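Local coordinates for protein pectate lyase (Cellvibrio cellulosa, PDB 1GXM) that cleaves polygalacturonate by anti-beta-elimination, this chain being the catalytic module of a larger family 10 polysaccharide lyase, at residues A181-N186 with E212-S217; A194-G197 with Q202-K205. All coordinates share one frame; numbering follows the deposited sequence.

Contact 1 (A181-N186 with E212-S217)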
loop_
_atom_site.group_PDB
_atom_site.type_symbol
_atom_site.label_atom_id
_atom_site.label_comp_id
_atom_site.label_asym_id
_atom_site.label_seq_id
_atom_site.Cartn_x
_atom_site.Cartn_y
_atom_site.Cartn_z
ATOM N N ALA A 181 -11.339 6.770 -7.097
ATOM C CA ALA A 181 -11.607 5.365 -6.832
ATOM C C ALA A 181 -12.344 5.139 -5.528
ATOM O O ALA A 181 -12.943 4.089 -5.323
ATOM C CB ALA A 181 -10.325 4.576 -6.846
ATOM N N GLN A 182 -12.261 6.099 -4.620
ATOM C CA GLN A 182 -12.838 5.947 -3.305
ATOM C C GLN A 182 -14.306 5.618 -3.453
ATOM O O GLN A 182 -15.042 6.283 -4.173
ATOM C CB GLN A 182 -12.618 7.198 -2.473
ATOM C CG GLN A 182 -12.942 7.016 -0.988
ATOM C CD GLN A 182 -12.534 8.223 -0.163
ATOM O OE1 GLN A 182 -12.134 9.252 -0.714
ATOM N NE2 GLN A 182 -12.614 8.101 1.147
ATOM N N TRP A 183 -14.733 4.568 -2.782
ATOM C CA TRP A 183 -16.045 3.991 -3.022
ATOM C C TRP A 183 -17.153 4.760 -2.341
ATOM O O TRP A 183 -17.086 5.053 -1.159
ATOM C CB TRP A 183 -16.063 2.548 -2.542
ATOM C CG TRP A 183 -17.358 1.879 -2.750
ATOM C CD1 TRP A 183 -18.252 1.563 -1.795
ATOM C CD2 TRP A 183 -17.902 1.428 -3.990
ATOM N NE1 TRP A 183 -19.344 0.943 -2.351
ATOM C CE2 TRP A 183 -19.140 0.825 -3.701
ATOM C CE3 TRP A 183 -17.443 1.422 -5.313
ATOM C CZ2 TRP A 183 -19.943 0.261 -4.683
ATOM C CZ3 TRP A 183 -18.249 0.870 -6.288
ATOM C CH2 TRP A 183 -19.486 0.300 -5.965
ATOM N N LYS A 184 -18.186 5.063 -3.118
ATOM C CA LYS A 184 -19.373 5.726 -2.611
ATOM C C LYS A 184 -20.397 4.645 -2.402
ATOM O O LYS A 184 -20.902 4.020 -3.334
ATOM C CB LYS A 184 -19.868 6.783 -3.577
ATOM C CG LYS A 184 -18.940 7.978 -3.662
ATOM C CD LYS A 184 -19.179 8.915 -4.878
ATOM C CE LYS A 184 -20.560 8.912 -5.453
ATOM N NZ LYS A 184 -20.572 9.492 -6.836
ATOM N N GLN A 185 -20.655 4.422 -1.133
ATOM C CA GLN A 185 -21.533 3.383 -0.670
ATOM C C GLN A 185 -22.877 4.031 -0.456
ATOM O O GLN A 185 -23.082 4.701 0.544
ATOM C CB GLN A 185 -20.999 2.841 0.637
ATOM C CG GLN A 185 -21.765 1.650 1.154
ATOM C CD GLN A 185 -21.117 1.140 2.382
ATOM O OE1 GLN A 185 -21.259 1.759 3.444
ATOM N NE2 GLN A 185 -20.352 0.056 2.260
ATOM N N ASN A 186 -23.766 3.844 -1.425
ATOM C CA ASN A 186 -25.109 4.420 -1.394
ATOM C C ASN A 186 -25.016 5.896 -1.061
ATOM O O ASN A 186 -25.693 6.418 -0.181
ATOM C CB ASN A 186 -25.978 3.649 -0.411
ATOM C CG ASN A 186 -26.043 2.176 -0.744
ATOM O OD1 ASN A 186 -26.323 1.799 -1.895
ATOM N ND2 ASN A 186 -25.727 1.327 0.239
ATOM N N GLU A 212 -14.303 -8.387 -4.974
ATOM C CA GLU A 212 -14.660 -6.982 -4.943
ATOM C C GLU A 212 -15.258 -6.666 -3.588
ATOM O O GLU A 212 -16.138 -7.359 -3.111
ATOM C CB GLU A 212 -15.682 -6.641 -6.032
ATOM C CG GLU A 212 -15.312 -7.134 -7.438
ATOM C CD GLU A 212 -15.860 -8.528 -7.764
ATOM O OE1 GLU A 212 -15.917 -9.431 -6.885
ATOM O OE2 GLU A 212 -16.259 -8.758 -8.928
ATOM N N SER A 213 -14.777 -5.585 -3.003
ATOM C CA SER A 213 -14.993 -5.332 -1.602
ATOM C C SER A 213 -14.377 -4.031 -1.200
ATOM O O SER A 213 -13.582 -3.460 -1.938
ATOM C CB SER A 213 -14.347 -6.431 -0.783
ATOM O OG SER A 213 -12.990 -6.568 -1.133
ATOM N N LEU A 214 -14.753 -3.549 -0.025
ATOM C CA LEU A 214 -13.907 -2.584 0.678
ATOM C C LEU A 214 -12.872 -3.338 1.474
ATOM O O LEU A 214 -13.169 -4.323 2.159
ATOM C CB LEU A 214 -14.734 -1.722 1.612
ATOM C CG LEU A 214 -15.830 -0.935 0.907
ATOM C CD1 LEU A 214 -16.647 -0.194 1.936
ATOM C CD2 LEU A 214 -15.258 0.023 -0.085
ATOM N N SER A 215 -11.643 -2.868 1.380
ATOM C CA SER A 215 -10.518 -3.521 2.028
ATOM C C SER A 215 -10.241 -2.902 3.376
ATOM O O SER A 215 -9.800 -1.765 3.479
ATOM C CB SER A 215 -9.256 -3.397 1.191
ATOM O OG SER A 215 -8.155 -4.020 1.845
ATOM N N GLY A 216 -10.462 -3.677 4.425
ATOM C CA GLY A 216 -10.110 -3.241 5.753
ATOM C C GLY A 216 -8.613 -3.141 5.935
ATOM O O GLY A 216 -8.141 -2.317 6.696
ATOM N N SER A 217 -7.862 -3.993 5.248
ATOM C CA SER A 217 -6.413 -4.047 5.398
ATOM C C SER A 217 -5.698 -2.965 4.614
ATOM O O SER A 217 -4.808 -2.323 5.127
ATOM C CB SER A 217 -5.905 -5.410 4.953
ATOM O OG SER A 217 -6.465 -5.750 3.702
#
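The short antiparallel hairpin of strands 184-185 and 188-189, which follows helix 161-181, meets strand 214-215 here, with W183 and Q185 receiving the side chain of L214. The meeting is narrow, burying 113 Å², and is made by side chains: even the nearest pair of CA atoms, those of W183 and L214, lies 7.8 Å apart. W183 and Q185 both direct their CB atoms at segment 212-217, while K184 between them turns to the other side, so the extended chain offers two residues to one leucine. L214 answers with its fork. CD2 sits 3.6 Å from W183 CB and reaches the near part of the indole, 3.8 Å from W183 CD1, in an oblique approach. The two side chains cross at about a right angle. L214 CD1, the other branch, lies against the amide nitrogen of Q185, CD1 to NE2 3.7 Å. That amide is carried forward by an extended chain, with CG trans to the backbone nitrogen (chi1 -174°). Glutamine is long enough to place it between R250, whose NH1 bonds OE1, and L283 O and N286 OD1, which accept from NE2. Tryptophan gives an apolar flank while its NE1 also bonds L283 O, so one carbonyl gathers two side-chain donors. Leucine suits its place because its two methyls can serve two neighbours, while its backbone pairs with Y281 in strand 280-281. The chemistry implies a division of labour: van der Waals contact makes up this small interface, and the direction of the indole and the amide is probably fixed by polar partners beyond it.

Contact 2 (A194-G197 with Q202-K205)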
loop_
_atom_site.group_PDB
_atom_site.type_symbol
_atom_site.label_atom_id
_atom_site.label_comp_id
_atom_site.label_asym_id
_atom_site.label_seq_id
_atom_site.Cartn_x
_atom_site.Cartn_y
_atom_site.Cartn_z
ATOM N N ALA A 194 -8.915 -3.617 -2.471
ATOM C CA ALA A 194 -7.490 -3.886 -2.574
ATOM C C ALA A 194 -6.975 -3.679 -3.988
ATOM O O ALA A 194 -5.800 -3.450 -4.189
ATOM C CB ALA A 194 -7.149 -5.250 -2.090
ATOM N N GLN A 195 -7.858 -3.756 -4.967
ATOM C CA GLN A 195 -7.482 -3.453 -6.329
ATOM C C GLN A 195 -8.690 -2.891 -7.054
ATOM O O GLN A 195 -9.821 -3.283 -6.782
ATOM C CB GLN A 195 -6.883 -4.656 -7.056
ATOM C CG GLN A 195 -7.707 -5.887 -7.023
ATOM C CD GLN A 195 -7.760 -6.567 -5.665
ATOM O OE1 GLN A 195 -6.721 -6.730 -5.006
ATOM N NE2 GLN A 195 -8.932 -7.014 -5.271
ATOM N N HIS A 196 -8.415 -1.949 -7.959
ATOM C CA HIS A 196 -9.430 -1.259 -8.748
ATOM C C HIS A 196 -8.995 -1.232 -10.193
ATOM O O HIS A 196 -7.812 -1.317 -10.500
ATOM C CB HIS A 196 -9.594 0.192 -8.304
ATOM C CG HIS A 196 -10.322 0.382 -7.016
ATOM N ND1 HIS A 196 -11.571 0.951 -6.962
ATOM C CD2 HIS A 196 -9.985 0.090 -5.734
ATOM C CE1 HIS A 196 -11.972 1.011 -5.701
ATOM N NE2 HIS A 196 -11.023 0.498 -4.936
ATOM N N GLY A 197 -9.956 -1.032 -11.080
ATOM C CA GLY A 197 -9.639 -0.953 -12.495
ATOM C C GLY A 197 -8.798 0.271 -12.764
ATOM O O GLY A 197 -9.119 1.370 -12.340
ATOM N N GLN A 202 -13.230 0.973 -10.940
ATOM C CA GLN A 202 -14.161 0.090 -10.252
ATOM C C GLN A 202 -13.408 -0.907 -9.387
ATOM O O GLN A 202 -12.352 -1.354 -9.760
ATOM C CB GLN A 202 -14.954 -0.749 -11.262
ATOM C CG GLN A 202 -15.866 -0.088 -12.273
ATOM C CD GLN A 202 -16.425 -1.135 -13.298
ATOM O OE1 GLN A 202 -16.173 -2.338 -13.170
ATOM N NE2 GLN A 202 -17.135 -0.664 -14.300
ATOM N N PRO A 203 -13.985 -1.335 -8.282
ATOM C CA PRO A 203 -13.427 -2.469 -7.551
ATOM C C PRO A 203 -13.299 -3.680 -8.430
ATOM O O PRO A 203 -14.149 -3.966 -9.253
ATOM C CB PRO A 203 -14.451 -2.720 -6.459
ATOM C CG PRO A 203 -15.042 -1.363 -6.234
ATOM C CD PRO A 203 -15.164 -0.768 -7.611
ATOM N N LYS A 204 -12.220 -4.405 -8.226
ATOM C CA LYS A 204 -11.933 -5.621 -8.970
ATOM C C LYS A 204 -11.573 -6.757 -8.028
ATOM O O LYS A 204 -11.241 -6.544 -6.859
ATOM C CB LYS A 204 -10.741 -5.419 -9.911
ATOM C CG LYS A 204 -10.933 -4.313 -10.904
ATOM C CD LYS A 204 -12.026 -4.577 -11.929
ATOM C CE LYS A 204 -12.148 -3.409 -12.842
ATOM N NZ LYS A 204 -13.250 -3.579 -13.861
ATOM N N LYS A 205 -11.632 -7.962 -8.558
ATOM C CA LYS A 205 -11.103 -9.146 -7.898
ATOM C C LYS A 205 -9.598 -9.237 -8.153
ATOM O O LYS A 205 -9.053 -8.598 -9.051
ATOM C CB LYS A 205 -11.719 -10.429 -8.463
ATOM C CG LYS A 205 -13.231 -10.485 -8.546
ATOM C CD LYS A 205 -13.720 -11.828 -9.124
ATOM C CE LYS A 205 -15.192 -11.837 -9.524
ATOM N NZ LYS A 205 -16.108 -11.859 -8.368
#
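H196 and P203 face each other as a single antiparallel bridge, a non-hydrogen-bonded pair with CA atoms 4.3 Å apart, as the chain turns back after strand 195-196. The bonds lie on the neighbouring residues: K204 N donates to Q195 O at 3.0 Å, and G197 N to Q202 O at 2.8 Å. Q202 O also takes a CA-H...O contact from H196 CA (3.1 Å), and G197 O accepts from Y177 OH in helix 161-181. Proline suits the bridging position because no N-H is required there. A third bond comes from Q195, whose CG lies between the backbone nitrogen and the carbonyl carbon (chi1 53°); a bend at chi2 brings the amide across to segment 202-205. Its NE2 meets K204 O at 2.8 Å along an almost straight N-H line (179°); the oxygen lies in the amide plane, although the donor stands above the carbonyl plane. The H196 imidazole carries P203 CA over one face, a CH-pi contact of 4.2 Å to the ring centroid, and both its nitrogens are bonded, ND1 to Y201 O and NE2 to C193 N. K204 folds at chi2 (-66°) and passes over G197, where the absence of a side chain lets K204 CE come to 3.5 Å from G197 CA. The lysine ammonium is shared between the carboxylate of D200, a salt bridge, and the amide oxygen of Q202, with K204 NZ 3.2 Å from Q202 OE1 and above that carbonyl plane. The returning loop is thus tied to strand 195-196 by two backbone bonds and one glutamine amide, Q195 holding both N-H and C=O of K204.

In the fold
Contact 1 is the more buried and the more apolar, whereas contact 2 runs from the buried strand 195-196 to the partly exposed returning loop 202-205 and depends on hydrogen bonds. Contact 2 is nested in the loop that contact 1 closes, and their centres are about 9 Å apart. The two share a boundary: W183 CZ3 packs on P203 CD, so the indole that receives L214 also touches the proline bridged to H196, and A181 O lies beside H196 CE1. Toward the surface the joining changes character, with K205 NZ forming a salt bridge to E212 OE1. Hydrophobic fit thus joins distant segments, backbone pairing a local turn.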